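Local coordinates for alpha-galacturonidase (Bacillus subtilis, PDB 3FEF), which hydrolyses alpha-1,4-linked galacturonides, probably di-galacturonate in nature, as a family 4 glycosidase that depends on NAD and manganese, at residues G86-D89 with D90-V93; N49-I52 with G53-G57. All blocks are in the same frame, centred on the assembly; numbering follows the deposited sequence.

Contact 1. Residues G86-D89 with D90-V93; sequences GSLD and DMEV
S87 and D90 exchange a reciprocal pair of hydrogen bonds where helix 88-96 begins. In one, S87 OG accepts from the backbone D90 N at 3.2 Å, in a nearly straight bond. The S87 chi1 of 54° puts OG between its own N and carbonyl carbon, facing the first turn. In the other, D90 reaches back: its CG lies beside its own N and anti to the carbonyl carbon (chi1 -67°), and OD2 accepts from S87 N at 3.1 Å. That N-H meets OD2 from above the carboxylate plane, 50° out of it. D90 OD2 also lies 3.4 Å from G86 CA. A CB on G86 would fall against this oxygen, and at the positive phi of G86 it would also press on the preceding carbonyl oxygen, which alone calls for glycine. Beyond the cap the helix is regular, with M91 N bonded to S87 O at 3.2 Å and E92 N to L88 O at 3.0 Å.

On the buried side L88 CD2 lies 4.3 Å from M91 SE, the selenium of a selenomethionine, and both side chains pack on helix 295-314. D89 and E92 both form salt bridges to K299 of that helix, which would probably offset the proximity of their like charges. The reciprocal S87-D90 bonds define a capping box, here starting a helix that follows strand 78-81 of the Rossmann-type sheet.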
ATOM      1  N   GLY A  86     -31.689   7.939  18.309  1.00 41.00           N
ATOM      2  CA  GLY A  86     -32.898   7.233  18.735  1.00 42.69           C
ATOM      3  C   GLY A  86     -33.257   7.568  20.166  1.00 42.61           C
ATOM      4  O   GLY A  86     -32.541   8.317  20.826  1.00 44.87           O
ATOM      5  N   SER A  87     -34.363   7.017  20.648  1.00 39.81           N
ATOM      6  CA  SER A  87     -34.839   7.298  21.992  1.00 41.61           C
ATOM      7  C   SER A  87     -34.290   6.266  22.960  1.00 41.36           C
ATOM      8  O   SER A  87     -33.712   5.257  22.547  1.00 39.40           O
ATOM      9  CB  SER A  87     -36.362   7.215  22.019  1.00 41.95           C
ATOM     10  OG  SER A  87     -36.781   5.951  21.506  1.00 47.05           O
ATOM     11  N   LEU A  88     -34.510   6.492  24.248  1.00 40.40           N
ATOM     12  CA  LEU A  88     -34.132   5.503  25.249  1.00 39.99           C
ATOM     13  C   LEU A  88     -34.986   4.242  25.113  1.00 40.27           C
ATOM     14  O   LEU A  88     -34.568   3.153  25.509  1.00 39.63           O
ATOM     15  CB  LEU A  88     -34.210   6.089  26.661  1.00 39.93           C
ATOM     16  CG  LEU A  88     -33.148   7.141  27.009  1.00 40.08           C
ATOM     17  CD1 LEU A  88     -33.375   7.681  28.395  1.00 40.89           C
ATOM     18  CD2 LEU A  88     -31.715   6.596  26.872  1.00 40.64           C
ATOM     19  N   ASP A  89     -36.175   4.376  24.532  1.00 40.55           N
ATOM     20  CA  ASP A  89     -36.976   3.188  24.205  1.00 41.42           C
ATOM     21  C   ASP A  89     -36.288   2.326  23.136  1.00 38.21           C
ATOM     22  O   ASP A  89     -36.255   1.107  23.247  1.00 40.52           O
ATOM     23  CB  ASP A  89     -38.401   3.566  23.774  1.00 44.86           C
ATOM     24  CG  ASP A  89     -39.158   4.329  24.857  1.00 49.61           C
ATOM     25  OD1 ASP A  89     -38.998   4.009  26.060  1.00 52.18           O
ATOM     26  OD2 ASP A  89     -39.911   5.261  24.511  1.00 52.12           O
ATOM     27  N   ASP A  90     -35.720   2.954  22.112  1.00 36.33           N
ATOM     28  CA  ASP A  90     -34.954   2.207  21.117  1.00 34.64           C
ATOM     29  C   ASP A  90     -33.796   1.473  21.792  1.00 34.97           C
ATOM     30  O   ASP A  90     -33.497   0.322  21.472  1.00 32.56           O
ATOM     31  CB  ASP A  90     -34.418   3.138  20.037  1.00 35.74           C
ATOM     32  CG  ASP A  90     -35.518   3.737  19.196  1.00 40.81           C
ATOM     33  OD1 ASP A  90     -36.602   3.119  19.115  1.00 41.67           O
ATOM     34  OD2 ASP A  90     -35.307   4.825  18.613  1.00 43.56           O
HETATM   35  N   MSE A  91     -33.177   2.138  22.757  1.00 33.30           N
HETATM   36  CA  MSE A  91     -32.004   1.591  23.420  1.00 37.97           C
HETATM   37  C   MSE A  91     -32.322   0.366  24.275  1.00 36.39           C
HETATM   38  O   MSE A  91     -31.524  -0.577  24.347  1.00 36.55           O
HETATM   39  CB  MSE A  91     -31.313   2.673  24.249  1.00 40.02           C
HETATM   40  CG  MSE A  91     -29.863   2.378  24.497  1.00 45.20           C
HETATM   41 SE   MSE A  91     -28.864   3.912  25.179  1.00 52.31          SE
HETATM   42  CE  MSE A  91     -27.203   2.947  25.603  1.00 46.83           C
ATOM     43  N   GLU A  92     -33.487   0.382  24.916  1.00 34.76           N
ATOM     44  CA  GLU A  92     -33.957  -0.751  25.689  1.00 35.26           C
ATOM     45  C   GLU A  92     -33.944  -2.017  24.820  1.00 32.82           C
ATOM     46  O   GLU A  92     -33.589  -3.109  25.278  1.00 33.09           O
ATOM     47  CB  GLU A  92     -35.362  -0.464  26.221  1.00 41.15           C
ATOM     48  CG  GLU A  92     -35.858  -1.435  27.292  1.00 48.75           C
ATOM     49  CD  GLU A  92     -37.164  -0.965  27.940  1.00 54.79           C
ATOM     50  OE1 GLU A  92     -37.214   0.198  28.405  1.00 57.88           O
ATOM     51  OE2 GLU A  92     -38.140  -1.753  27.983  1.00 56.48           O
ATOM     52  N   VAL A  93     -34.331  -1.859  23.561  1.00 33.98           N
ATOM     53  CA  VAL A  93     -34.203  -2.922  22.571  1.00 34.99           C
ATOM     54  C   VAL A  93     -32.721  -3.214  22.250  1.00 33.84           C
ATOM     55  O   VAL A  93     -32.272  -4.335  22.420  1.00 35.29           O
ATOM     56  CB  VAL A  93     -34.981  -2.586  21.291  1.00 36.17           C
ATOM     57  CG1 VAL A  93     -34.816  -3.706  20.249  1.00 36.78           C
ATOM     58  CG2 VAL A  93     -36.459  -2.360  21.622  1.00 34.48           C
TER

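Contact 2. Residues N49-I52 with G53-G57; sequences NEVI and GNHSG
I52 O takes two hydrogen bonds as helix 43-53 gives way to a type I beta turn, G53 to S56, in the Rossmann-type domain that, as in relatives, probably binds NAD. S56 OG donates to I52 O at 2.8 Å and H55 N at 3.1 Å, the two coming from opposite faces of the carbonyl plane. H55 N stands far above that plane, 67° out of it. The same S56 OG is hydrogen-bonded to V319 N, so this one hydroxyl joins the helix end to a distant loop. Replacing S56 by an alanine would probably leave V319 N without this partner and I52 O with H55 N as its remaining donor from the turn.

Two neighbouring side-chain pairs lie along the last turn. V51 and H55 run side by side and point the same way: V51 CG1 is 3.9 Å from H55 NE2, and V51 O approaches the ring obliquely, 3.3 Å from H55 CD2. With chi1 at -75°, H55 CG sits beside its own backbone N, which brings the imidazole close to this carbonyl. E50 and N54 instead cross at a slant, their carboxylate and amide planes 33° apart, with E50 CG 3.8 Å from N54 ND2. One oxygen of each reaches strand 61-66, E50 OE1 bonding to A65 N and N54 OD1 to Y63 N.

The helical bonds persist to the end, with G53 N to N49 O and N54 N to E50 O. A CB modelled on G53 would come very close to N49 O. Between the E50 and N54 side chains a water donates to E50 OE2 and accepts from N54 ND2, the latter at 2.9 Å.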
ATOM      1  N   ASN A  49     -30.619  25.041  28.199  1.00 32.75           N
ATOM      2  CA  ASN A  49     -29.173  25.204  28.166  1.00 32.39           C
ATOM      3  C   ASN A  49     -28.779  26.621  27.781  1.00 30.86           C
ATOM      4  O   ASN A  49     -27.722  27.119  28.170  1.00 30.29           O
ATOM      5  CB  ASN A  49     -28.540  24.208  27.198  1.00 31.79           C
ATOM      6  CG  ASN A  49     -28.217  22.896  27.860  1.00 33.00           C
ATOM      7  OD1 ASN A  49     -28.074  22.838  29.076  1.00 32.62           O
ATOM      8  ND2 ASN A  49     -28.103  21.829  27.068  1.00 30.89           N
ATOM      9  N   GLU A  50     -29.623  27.274  26.997  1.00 31.23           N
ATOM     10  CA  GLU A  50     -29.323  28.640  26.608  1.00 33.61           C
ATOM     11  C   GLU A  50     -29.395  29.559  27.826  1.00 34.55           C
ATOM     12  O   GLU A  50     -28.566  30.447  27.990  1.00 34.14           O
ATOM     13  CB  GLU A  50     -30.273  29.116  25.520  1.00 34.13           C
ATOM     14  CG  GLU A  50     -30.173  30.583  25.250  1.00 37.16           C
ATOM     15  CD  GLU A  50     -31.481  31.155  24.756  1.00 41.78           C
ATOM     16  OE1 GLU A  50     -31.809  30.975  23.557  1.00 40.31           O
ATOM     17  OE2 GLU A  50     -32.182  31.787  25.577  1.00 44.59           O
ATOM     18  N   VAL A  51     -30.385  29.334  28.685  1.00 34.86           N
ATOM     19  CA  VAL A  51     -30.577  30.183  29.862  1.00 34.73           C
ATOM     20  C   VAL A  51     -29.502  29.899  30.915  1.00 35.58           C
ATOM     21  O   VAL A  51     -28.918  30.812  31.483  1.00 32.68           O
ATOM     22  CB  VAL A  51     -31.994  29.992  30.481  1.00 35.11           C
ATOM     23  CG1 VAL A  51     -32.124  30.749  31.798  1.00 31.14           C
ATOM     24  CG2 VAL A  51     -33.072  30.432  29.500  1.00 33.49           C
ATOM     25  N   ILE A  52     -29.243  28.625  31.183  1.00 34.87           N
ATOM     26  CA  ILE A  52     -28.136  28.267  32.060  1.00 35.88           C
ATOM     27  C   ILE A  52     -26.799  28.770  31.495  1.00 36.73           C
ATOM     28  O   ILE A  52     -25.955  29.286  32.219  1.00 37.30           O
ATOM     29  CB  ILE A  52     -28.080  26.757  32.245  1.00 37.72           C
ATOM     30  CG1 ILE A  52     -29.331  26.275  32.996  1.00 36.60           C
ATOM     31  CG2 ILE A  52     -26.796  26.350  32.941  1.00 36.97           C
ATOM     32  CD1 ILE A  52     -29.584  24.774  32.862  1.00 35.87           C
ATOM     33  N   GLY A  53     -26.617  28.653  30.188  1.00 35.69           N
ATOM     34  CA  GLY A  53     -25.365  29.094  29.585  1.00 36.80           C
ATOM     35  C   GLY A  53     -25.093  30.580  29.768  1.00 36.63           C
ATOM     36  O   GLY A  53     -23.965  30.993  30.095  1.00 32.55           O
ATOM     37  N   ASN A  54     -26.132  31.379  29.545  1.00 35.41           N
ATOM     38  CA  ASN A  54     -26.036  32.829  29.670  1.00 36.97           C
ATOM     39  C   ASN A  54     -25.980  33.305  31.126  1.00 37.67           C
ATOM     40  O   ASN A  54     -25.864  34.493  31.387  1.00 41.51           O
ATOM     41  CB  ASN A  54     -27.172  33.514  28.898  1.00 33.19           C
ATOM     42  CG  ASN A  54     -26.961  33.457  27.405  1.00 34.57           C
ATOM     43  OD1 ASN A  54     -25.824  33.470  26.935  1.00 32.21           O
ATOM     44  ND2 ASN A  54     -28.049  33.390  26.645  1.00 34.23           N
ATOM     45  N   HIS A  55     -26.064  32.373  32.064  1.00 40.14           N
ATOM     46  CA  HIS A  55     -25.832  32.677  33.474  1.00 41.75           C
ATOM     47  C   HIS A  55     -24.458  32.181  33.903  1.00 44.14           C
ATOM     48  O   HIS A  55     -24.132  32.218  35.081  1.00 43.85           O
ATOM     49  CB  HIS A  55     -26.862  31.981  34.373  1.00 43.24           C
ATOM     50  CG  HIS A  55     -28.223  32.604  34.360  1.00 44.30           C
ATOM     51  ND1 HIS A  55     -28.424  33.963  34.255  1.00 46.72           N
ATOM     52  CD2 HIS A  55     -29.451  32.051  34.485  1.00 45.21           C
ATOM     53  CE1 HIS A  55     -29.719  34.219  34.293  1.00 46.82           C
ATOM     54  NE2 HIS A  55     -30.364  33.075  34.434  1.00 47.86           N
ATOM     55  N   SER A  56     -23.663  31.685  32.959  1.00 46.04           N
ATOM     56  CA  SER A  56     -22.372  31.087  33.304  1.00 49.17           C
ATOM     57  C   SER A  56     -21.182  31.974  32.907  1.00 51.73           C
ATOM     58  O   SER A  56     -21.132  32.509  31.801  1.00 51.60           O
ATOM     59  CB  SER A  56     -22.225  29.687  32.662  1.00 48.25           C
ATOM     60  OG  SER A  56     -23.336  28.839  32.941  1.00 43.79           O
ATOM     61  N   GLY A  57     -20.223  32.125  33.811  1.00 53.89           N
ATOM     62  CA  GLY A  57     -18.992  32.843  33.487  1.00 56.96           C
ATOM     63  C   GLY A  57     -19.124  34.344  33.297  1.00 58.49           C
ATOM     64  O   GLY A  57     -20.104  34.959  33.718  1.00 59.78           O
TER
HETATM   65  O   HOH W   1     -30.750  33.660  27.774  1.00 40.57           O

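How the contacts relate
Contact 2 comes first along the chain, at the C-terminal end of helix 43-53, and contact 1 follows at the start of helix 88-96. Both belong to the part of the chain with the Rossmann-type parallel sheet: the helix of contact 2 links strand 34-39 to edge strand 61-66, that of contact 1 follows inner strand 78-81. Their centres are 29 Å apart and their nearest atoms about 15 Å. Helix 295-314 packs against both. Contact 1 is near the active-site region, the M91 side chain about 8 Å from that of N147, which probably binds substrate; contact 2 lies by the sheet edge, away from the catalytic and metal sites though inside the predicted NAD-binding region.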